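Local coordinates for protein Esterase/lipase (Lactobacillus rhamnosus, PDB 4N5H) that probably hydrolyses carboxylic esters, and may also transfer acyl groups, as an esterase of the alpha/beta-hydrolase fold, at residues A[85-88]-A[89-92]; A[123-126]-A[127-131]; A[282-285]-A[286-289]; A[297-300]-A[301-304]. The protein carries 1 engineered substitution. All coordinates share one frame; numbering follows the deposited sequence.

Contact 1. Residues A[85-88]-A[89-92]. With IPA (isopropyl alcohol), chain C.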
# COMPACT_ATOMS: atom_id res chain seq x y z
N ASN A 85 -3.33 6.54 17.60
CA ASN A 85 -3.94 7.83 17.31
C ASN A 85 -3.18 8.65 16.31
O ASN A 85 -3.24 9.89 16.30
CB ASN A 85 -4.06 8.62 18.66
CG ASN A 85 -5.12 8.06 19.60
OD1 ASN A 85 -5.82 7.10 19.30
ND2 ASN A 85 -5.22 8.70 20.76
N ARG A 86 -2.49 7.99 15.38
CA ARG A 86 -1.68 8.74 14.46
C ARG A 86 -2.44 9.77 13.61
O ARG A 86 -1.93 10.88 13.41
CB ARG A 86 -0.82 7.86 13.61
CG ARG A 86 -1.58 7.03 12.62
CD ARG A 86 -0.63 5.91 12.11
NE ARG A 86 -1.29 4.93 11.24
CZ ARG A 86 -1.91 3.85 11.65
NH1 ARG A 86 -2.01 3.57 12.92
NH2 ARG A 86 -2.44 3.02 10.75
N ASN A 87 -3.65 9.45 13.12
CA ASN A 87 -4.36 10.41 12.25
C ASN A 87 -4.82 11.62 13.05
O ASN A 87 -4.67 12.72 12.58
CB ASN A 87 -5.53 9.76 11.54
CG ASN A 87 -5.05 8.97 10.31
OD1 ASN A 87 -3.83 8.97 9.93
ND2 ASN A 87 -5.99 8.30 9.69
N TYR A 88 -5.27 11.39 14.26
CA TYR A 88 -5.67 12.51 15.14
C TYR A 88 -4.48 13.38 15.44
O TYR A 88 -4.55 14.62 15.34
CB TYR A 88 -6.23 11.95 16.42
CG TYR A 88 -6.56 12.90 17.55
CD1 TYR A 88 -5.80 12.89 18.71
CD2 TYR A 88 -7.62 13.79 17.47
CE1 TYR A 88 -6.09 13.71 19.77
CE2 TYR A 88 -7.93 14.60 18.54
CZ TYR A 88 -7.21 14.52 19.72
OH TYR A 88 -7.50 15.29 20.82
N CYS A 89 -3.35 12.76 15.78
CA CYS A 89 -2.11 13.54 16.03
C CYS A 89 -1.67 14.31 14.80
O CYS A 89 -1.25 15.46 14.92
CB CYS A 89 -1.01 12.65 16.55
SG CYS A 89 -1.27 12.06 18.27
N ARG A 90 -1.70 13.68 13.61
CA ARG A 90 -1.34 14.42 12.40
C ARG A 90 -2.26 15.61 12.20
O ARG A 90 -1.83 16.72 11.80
CB ARG A 90 -1.47 13.51 11.17
CG ARG A 90 -0.45 12.39 11.07
CD ARG A 90 -0.86 11.33 10.04
NE ARG A 90 0.25 10.39 9.87
CZ ARG A 90 0.11 9.06 9.61
NH1 ARG A 90 -1.05 8.48 9.41
NH2 ARG A 90 1.18 8.31 9.50
N TYR A 91 -3.56 15.40 12.43
CA TYR A 91 -4.49 16.52 12.29
C TYR A 91 -4.07 17.70 13.18
O TYR A 91 -3.97 18.86 12.75
CB TYR A 91 -5.99 16.19 12.52
CG TYR A 91 -6.79 17.44 12.40
CD1 TYR A 91 -7.03 18.02 11.12
CD2 TYR A 91 -7.26 18.11 13.53
CE1 TYR A 91 -7.69 19.21 11.03
CE2 TYR A 91 -7.92 19.33 13.39
CZ TYR A 91 -8.10 19.86 12.15
OH TYR A 91 -8.81 21.05 12.00
N LEU A 92 -3.86 17.42 14.44
CA LEU A 92 -3.49 18.52 15.33
C LEU A 92 -2.20 19.19 14.85
O LEU A 92 -2.11 20.42 14.84
CB LEU A 92 -3.38 18.01 16.76
CG LEU A 92 -4.59 17.34 17.37
CD1 LEU A 92 -4.27 16.78 18.75
CD2 LEU A 92 -5.77 18.35 17.35
C1 IPA C . -3.81 0.25 11.99
C2 IPA C . -3.98 0.27 13.54
C3 IPA C . -3.42 -1.07 13.96
O2 IPA C . -3.13 1.34 14.13
O HOH W 1 -1.47 5.69 8.57

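Contact 2. Residues A[123-126]-A[127-131]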
# COMPACT_ATOMS: atom_id res chain seq x y z
N LEU A 123 7.44 12.33 29.03
CA LEU A 123 7.40 13.80 29.25
C LEU A 123 8.81 14.32 29.58
O LEU A 123 9.23 15.34 29.10
CB LEU A 123 6.49 14.17 30.45
CG LEU A 123 5.03 13.71 30.38
CD1 LEU A 123 4.29 14.08 31.66
CD2 LEU A 123 4.34 14.30 29.27
N ARG A 124 9.55 13.59 30.45
CA ARG A 124 10.90 13.92 30.76
C ARG A 124 11.80 13.92 29.54
O ARG A 124 12.59 14.83 29.34
CB ARG A 124 11.49 13.00 31.83
CG ARG A 124 12.74 13.58 32.48
CD ARG A 124 13.14 12.85 33.82
NE ARG A 124 11.93 12.44 34.56
CZ ARG A 124 11.20 13.23 35.34
NH1 ARG A 124 11.63 14.46 35.62
NH2 ARG A 124 10.06 12.77 35.85
N TRP A 125 11.70 12.90 28.69
CA TRP A 125 12.39 12.91 27.43
C TRP A 125 12.10 14.17 26.64
O TRP A 125 13.01 14.85 26.14
CB TRP A 125 11.98 11.67 26.62
CG TRP A 125 12.82 11.48 25.38
CD1 TRP A 125 13.95 10.72 25.24
CD2 TRP A 125 12.58 12.05 24.11
NE1 TRP A 125 14.42 10.79 23.98
CE2 TRP A 125 13.57 11.55 23.22
CE3 TRP A 125 11.57 12.89 23.60
CZ2 TRP A 125 13.65 11.95 21.89
CZ3 TRP A 125 11.65 13.23 22.26
CH2 TRP A 125 12.68 12.80 21.45
N LEU A 126 10.83 14.50 26.52
CA LEU A 126 10.48 15.70 25.74
C LEU A 126 11.06 16.97 26.39
O LEU A 126 11.45 17.92 25.67
CB LEU A 126 8.95 15.79 25.60
CG LEU A 126 8.44 16.75 24.50
CD1 LEU A 126 8.76 16.25 23.11
CD2 LEU A 126 6.90 16.88 24.64
N SER A 127 11.10 17.02 27.71
CA SER A 127 11.68 18.21 28.35
C SER A 127 13.15 18.35 28.01
O SER A 127 13.63 19.44 27.96
CB SER A 127 11.48 18.14 29.89
OG SER A 127 12.36 17.23 30.49
N HIS A 128 13.89 17.26 27.77
CA HIS A 128 15.30 17.28 27.42
C HIS A 128 15.53 17.57 25.92
O HIS A 128 16.48 18.29 25.55
CB HIS A 128 15.97 15.93 27.74
CG HIS A 128 15.96 15.61 29.20
ND1 HIS A 128 16.04 14.30 29.69
CD2 HIS A 128 15.75 16.39 30.25
CE1 HIS A 128 16.08 14.36 31.01
NE2 HIS A 128 15.88 15.61 31.37
N PHE A 129 14.72 16.95 25.05
CA PHE A 129 14.98 16.89 23.63
C PHE A 129 14.00 17.63 22.75
O PHE A 129 14.22 17.82 21.55
CB PHE A 129 15.15 15.38 23.23
CG PHE A 129 16.20 14.70 24.02
CD1 PHE A 129 15.85 13.73 24.90
CD2 PHE A 129 17.51 15.12 23.98
CE1 PHE A 129 16.75 13.13 25.76
CE2 PHE A 129 18.44 14.51 24.81
CZ PHE A 129 18.06 13.50 25.70
N GLY A 130 12.82 18.02 23.28
CA GLY A 130 11.80 18.62 22.49
C GLY A 130 12.17 19.99 21.96
O GLY A 130 12.01 20.25 20.71
N PRO A 131 12.59 20.86 22.86
CA PRO A 131 12.85 22.24 22.32
C PRO A 131 13.82 22.35 21.19
O PRO A 131 13.62 23.17 20.29
CB PRO A 131 13.33 22.99 23.56
CG PRO A 131 12.61 22.34 24.67
CD PRO A 131 12.63 20.83 24.31

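Contact 3. Residues A[282-285]-A[286-289]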
# COMPACT_ATOMS: atom_id res chain seq x y z
N VAL A 282 -11.41 11.67 17.75
CA VAL A 282 -10.12 11.02 17.65
C VAL A 282 -10.09 9.95 16.51
O VAL A 282 -9.12 9.85 15.71
CB VAL A 282 -9.75 10.31 18.95
CG1 VAL A 282 -8.40 9.58 18.87
CG2 VAL A 282 -9.64 11.35 20.07
N GLN A 283 -11.15 9.16 16.42
CA GLN A 283 -11.23 8.12 15.39
C GLN A 283 -11.48 8.61 13.99
O GLN A 283 -10.97 7.99 13.06
CB GLN A 283 -12.31 7.10 15.75
CG GLN A 283 -11.97 6.35 16.99
CD GLN A 283 -13.06 5.29 17.33
OE1 GLN A 283 -14.23 5.38 16.92
NE2 GLN A 283 -12.56 4.19 17.95
N HIS A 284 -12.18 9.75 13.82
CA HIS A 284 -12.47 10.34 12.51
C HIS A 284 -12.25 11.83 12.52
O HIS A 284 -13.22 12.67 12.60
CB HIS A 284 -13.91 10.04 12.13
CG HIS A 284 -14.09 8.65 11.62
ND1 HIS A 284 -13.73 8.31 10.34
CD2 HIS A 284 -14.41 7.53 12.24
CE1 HIS A 284 -13.90 6.99 10.18
NE2 HIS A 284 -14.30 6.51 11.34
N TRP A 285 -10.97 12.20 12.40
CA TRP A 285 -10.60 13.62 12.35
C TRP A 285 -11.31 14.39 11.28
O TRP A 285 -11.51 15.59 11.42
CB TRP A 285 -9.08 13.73 12.15
CG TRP A 285 -8.64 13.39 10.78
CD1 TRP A 285 -8.36 12.16 10.29
CD2 TRP A 285 -8.60 14.28 9.65
NE1 TRP A 285 -8.13 12.25 8.92
CE2 TRP A 285 -8.20 13.54 8.53
CE3 TRP A 285 -8.74 15.66 9.51
CZ2 TRP A 285 -8.03 14.09 7.30
CZ3 TRP A 285 -8.63 16.19 8.31
CH2 TRP A 285 -8.26 15.43 7.18
N GLU A 286 -11.70 13.68 10.20
CA GLU A 286 -12.13 14.36 8.99
C GLU A 286 -13.61 14.76 9.06
O GLU A 286 -14.09 15.51 8.23
CB GLU A 286 -11.82 13.42 7.78
CG GLU A 286 -12.80 12.27 7.50
CD GLU A 286 -12.66 11.04 8.38
OE1 GLU A 286 -11.89 11.06 9.39
OE2 GLU A 286 -13.34 10.06 8.12
N TRP A 287 -14.37 14.22 10.01
CA TRP A 287 -15.76 14.58 10.02
C TRP A 287 -15.88 16.07 10.46
O TRP A 287 -15.19 16.52 11.38
CB TRP A 287 -16.51 13.80 11.01
CG TRP A 287 -16.58 12.33 10.79
CD1 TRP A 287 -16.19 11.64 9.72
CD2 TRP A 287 -17.24 11.41 11.67
NE1 TRP A 287 -16.52 10.32 9.88
CE2 TRP A 287 -17.15 10.14 11.08
CE3 TRP A 287 -17.89 11.56 12.93
CZ2 TRP A 287 -17.61 8.97 11.71
CZ3 TRP A 287 -18.40 10.40 13.55
CH2 TRP A 287 -18.28 9.13 12.94
N PRO A 288 -16.89 16.81 9.93
CA PRO A 288 -17.14 18.21 10.38
C PRO A 288 -17.26 18.40 11.89
O PRO A 288 -16.67 19.32 12.45
CB PRO A 288 -18.48 18.54 9.68
CG PRO A 288 -18.50 17.67 8.47
CD PRO A 288 -17.71 16.44 8.75
N GLU A 289 -17.93 17.51 12.60
CA GLU A 289 -18.02 17.66 14.06
C GLU A 289 -16.72 17.44 14.79
O GLU A 289 -16.45 18.00 15.84
CB GLU A 289 -19.07 16.72 14.64
CG GLU A 289 -20.54 16.89 14.18
CD GLU A 289 -20.88 16.04 12.98
OE1 GLU A 289 -20.00 15.65 12.17
OE2 GLU A 289 -22.09 15.75 12.89

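Contact 4. Residues A[297-300]-A[301-304]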
# COMPACT_ATOMS: atom_id res chain seq x y z
N MET A 297 -10.99 22.86 20.89
CA MET A 297 -9.90 22.51 21.82
C MET A 297 -8.64 23.34 21.60
O MET A 297 -8.08 23.90 22.58
CB MET A 297 -9.64 21.03 21.77
CG MET A 297 -8.50 20.58 22.69
SD MET A 297 -8.04 18.85 22.50
CE MET A 297 -7.20 18.87 20.87
N LEU A 298 -8.19 23.42 20.36
CA LEU A 298 -6.93 24.13 20.06
C LEU A 298 -7.14 25.63 20.31
O LEU A 298 -6.21 26.31 20.84
CB LEU A 298 -6.45 23.89 18.64
CG LEU A 298 -6.01 22.41 18.45
CD1 LEU A 298 -5.78 22.24 16.94
CD2 LEU A 298 -4.77 22.04 19.25
N ARG A 299 -8.34 26.11 20.02
CA ARG A 299 -8.60 27.56 20.30
C ARG A 299 -8.68 27.86 21.80
O ARG A 299 -8.24 28.97 22.21
CB ARG A 299 -9.84 28.06 19.60
CG ARG A 299 -9.74 28.12 18.09
CD ARG A 299 -8.53 28.85 17.52
NE ARG A 299 -7.22 28.12 17.36
CZ ARG A 299 -6.93 27.34 16.33
NH1 ARG A 299 -7.88 27.14 15.38
NH2 ARG A 299 -5.74 26.76 16.20
N THR A 300 -9.20 26.95 22.62
CA THR A 300 -9.22 27.12 24.04
C THR A 300 -7.78 27.18 24.52
O THR A 300 -7.40 28.05 25.38
CB THR A 300 -9.99 25.98 24.68
OG1 THR A 300 -11.31 25.99 24.16
CG2 THR A 300 -10.02 26.06 26.23
N PHE A 301 -6.97 26.24 24.03
CA PHE A 301 -5.53 26.18 24.37
C PHE A 301 -4.85 27.49 24.02
O PHE A 301 -4.10 28.04 24.80
CB PHE A 301 -4.91 24.98 23.60
CG PHE A 301 -3.42 24.85 23.65
CD1 PHE A 301 -2.71 25.11 24.80
CD2 PHE A 301 -2.73 24.31 22.57
CE1 PHE A 301 -1.36 24.89 24.84
CE2 PHE A 301 -1.34 24.07 22.60
CZ PHE A 301 -0.66 24.41 23.74
N ASP A 302 -5.09 27.95 22.84
CA ASP A 302 -4.46 29.20 22.34
C ASP A 302 -4.91 30.37 23.22
O ASP A 302 -4.07 31.24 23.51
CB ASP A 302 -4.92 29.53 20.93
CG ASP A 302 -4.35 28.59 19.85
OD1 ASP A 302 -3.41 27.81 20.13
OD2 ASP A 302 -4.75 28.79 18.71
N ALA A 303 -6.16 30.41 23.60
CA ALA A 303 -6.63 31.53 24.43
C ALA A 303 -5.94 31.55 25.82
O ALA A 303 -5.51 32.59 26.29
CB ALA A 303 -8.11 31.51 24.56
N LEU A 304 -5.78 30.36 26.43
CA LEU A 304 -5.14 30.19 27.69
C LEU A 304 -3.67 30.53 27.54
O LEU A 304 -3.10 31.12 28.48
CB LEU A 304 -5.34 28.86 28.28
CG LEU A 304 -6.73 28.55 28.73
CD1 LEU A 304 -7.02 27.06 28.92
CD2 LEU A 304 -7.02 29.29 30.04

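Contact 1. Residues A[85-88]-A[89-92]
In the alpha/beta-hydrolase fold of this esterase, helix 86-94 is the crossover of a beta-alpha-beta unit between strands 66-72 and 98-102, and Arg86, Asn87 and Arg90 meet on its first turn. In the conformer modelled here, one of two for Arg90, NH1 gives a hydrogen bond to Asn87 OD1 (2.9 Å), with the acceptor at the edge of the guanidinium and nearly in its plane. The bond runs almost straight off the amide carbonyl, while the amide and guanidinium planes are turned 44° apart. Asn87 ND2 turns instead to Glu29, so the amide is held at both ends. Arg86 runs alongside Arg90, its CG 3.6 Å from Arg90 NH1 and lying over one guanidinium face. The two guanidinium planes stand almost perpendicular, at 89°. A water that accepts from both Arg86 NE and Arg90 NH1 probably softens the repulsion of these like charges, and Tyr26 and Trp37 add cation-pi contacts to Arg86 and Arg90 respectively. With CG of Arg86 set between its backbone N and carbonyl carbon (chi1 69°) and the chain extended beyond, NH1 reaches an isopropanol oxygen, probably from the crystallisation liquor, and also bonds to Asn83 O. Towards the protein interior, Leu92 CD1 lies over one face of the Tyr88 ring, off towards its rim and 3.7 Å from Tyr88 CE1.

Contact 2. Residues A[123-126]-A[127-131]
Trp125 and Phe129 cross at about a right angle one turn apart, on the last turns of helix 112-129 of the alpha/beta-hydrolase fold. Phe129 turns its edge to the indole face in an edge-to-face pair, with planes at 53°, and CD1 leads, 3.4 Å from Trp125 NE1. Behind it, Phe129 CB sits almost squarely over the six-membered ring, 3.9 Å from that ring's centroid, in a CH-pi contact. The one side chain thus covers both rings of the indole: aromatic edge over the five-membered ring, CB over the six-membered one. The tryptophan reaches this place because its CG swings anti to the backbone N (chi1 -171°). His275 of the second subunit meets both aromatic rings, placing the pair at a subunit interface. Were Trp125 an alanine, the Phe129 ring would probably lose the face it leans on, and His275 of the second subunit one of its two aromatic partners.

On another side of the helix, Arg124 and His128 run alongside each other, pointing the same way, and Arg124 CG comes 3.7 Å from His128 CE1. The guanidinium then bends off to the carbonyls of Ser171 and Arg172. Arg124 O lies over one face of the imidazole while also accepting from two donors, His128 N at 3.2 Å and the hydroxyl of Ser127. A chi1 of 75° folds that hydroxyl back over the preceding turn, Ser127 OG lying 2.7 Å from Arg124 O.

Contact 3. Residues A[282-285]-A[286-289]
Two successive bends in Glu286, at chi1 (79°) and chi2 (-79°), curl its side chain back so that the carboxylate comes to rest beside the imidazole of His284. The two residues belong to a type I beta turn that runs from His284 to Trp287. His284 ND1 donates to Glu286 OE2 across 2.9 Å; the oxygen is met on its syn side, and it lies close to the plane of the imidazole. The turn itself is closed by Trp287 N, hydrogen-bonded to His284 O at 3.2 Å.

Trp287 covers the histidine from another direction. His284 CB sits 3.4 Å from the centroid of the indole's five-membered ring, nearly on the ring normal, while the imidazole and indole planes are only 11° apart but offset so far that they scarcely overlap. Trp285 carries Glu286 CB over one face, 3.8 Å from its six-membered centroid. Its NE1 bonds to Arg30 O, and its ring meets that of Tyr91 on helix 86-94. Cutting Trp285 back to a serine is likely to open a gap between Glu286 CB and Tyr91 and leave Arg30 O without this indole donor.

The third subunit packs against this turn: its Glu40 accepts from His284 NE2, and its Thr39 uses N to bind Glu286 OE2 and O to accept from Trp287 NE1. Carboxylates at both imidazole nitrogens hold the ring in orientation, and Glu29 brings a third close to Glu286, so the local negative charge probably favours a protonated imidazole where two subunits join.

Contact 4. Residues A[297-300]-A[301-304]
Regular helical backbone carries residues 297-304 in one unbroken run, each amide of Phe301, Asp302, Ala303 and Leu304 bonding to the carbonyl four residues earlier. The Asp302 N to Leu298 O bond measures 2.8 Å, and Leu304 N reaches Thr300 O at 3.0 Å.

On this frame Arg299 and Asp302 lie side by side and form a salt bridge. The arginine chain is folded at chi2 (-52°) and again at chi3, which brings the guanidinium back alongside the carboxylate. Arg299 NE donates to Asp302 OD2 at 2.9 Å, with the oxygen near the guanidinium plane; from the carboxylate's side, the nitrogen approaches from above the plane. Arg299 NH2 adds a long, weak bond to that same oxygen. The hydroxyl of Tyr97 joins the pair from outside, bonded to both Asp302 OD1 and Arg299 NH2, so each oxygen of the aspartate has a partner.

Helix 288-311 is the C-terminal helix of this alpha/beta-hydrolase fold and packs on the central sheet. Phe301 rests on Leu141 of strand 140-145 and Leu179 of strand 179-183, and Met297 touches both strands as well. Thr300 and Leu304 point the same way one turn apart, Thr300 CG2 lying 4.2 Å from Leu304 CD1, and both also touch Leu179. On its other branch, Thr300 OG1 is hydrogen-bonded to Glu296 O.

In the fold
Along the chain the four contacts come in series, from contact 1 on helix 86-94 and contact 2 on helix 112-129 to contacts 3 and 4, which both use helix 288-311. Contact 1 touches both of the late ones: Tyr91 CD1 packs 3.3 Å from Trp285 CE3 of contact 3, and Tyr88 OH lies 3.6 Å from Met297 CE of contact 4. The crossover helix and the C-terminal helix, packed together beside the central sheet, thus tie contacts 1, 3 and 4 into one region. Contact 2 stands apart, its centre about 29 Å from that of contact 3. Contacts 2 and 3 join neighbouring subunits and so serve the assembly, whereas no other chain of it touches contacts 1 and 4.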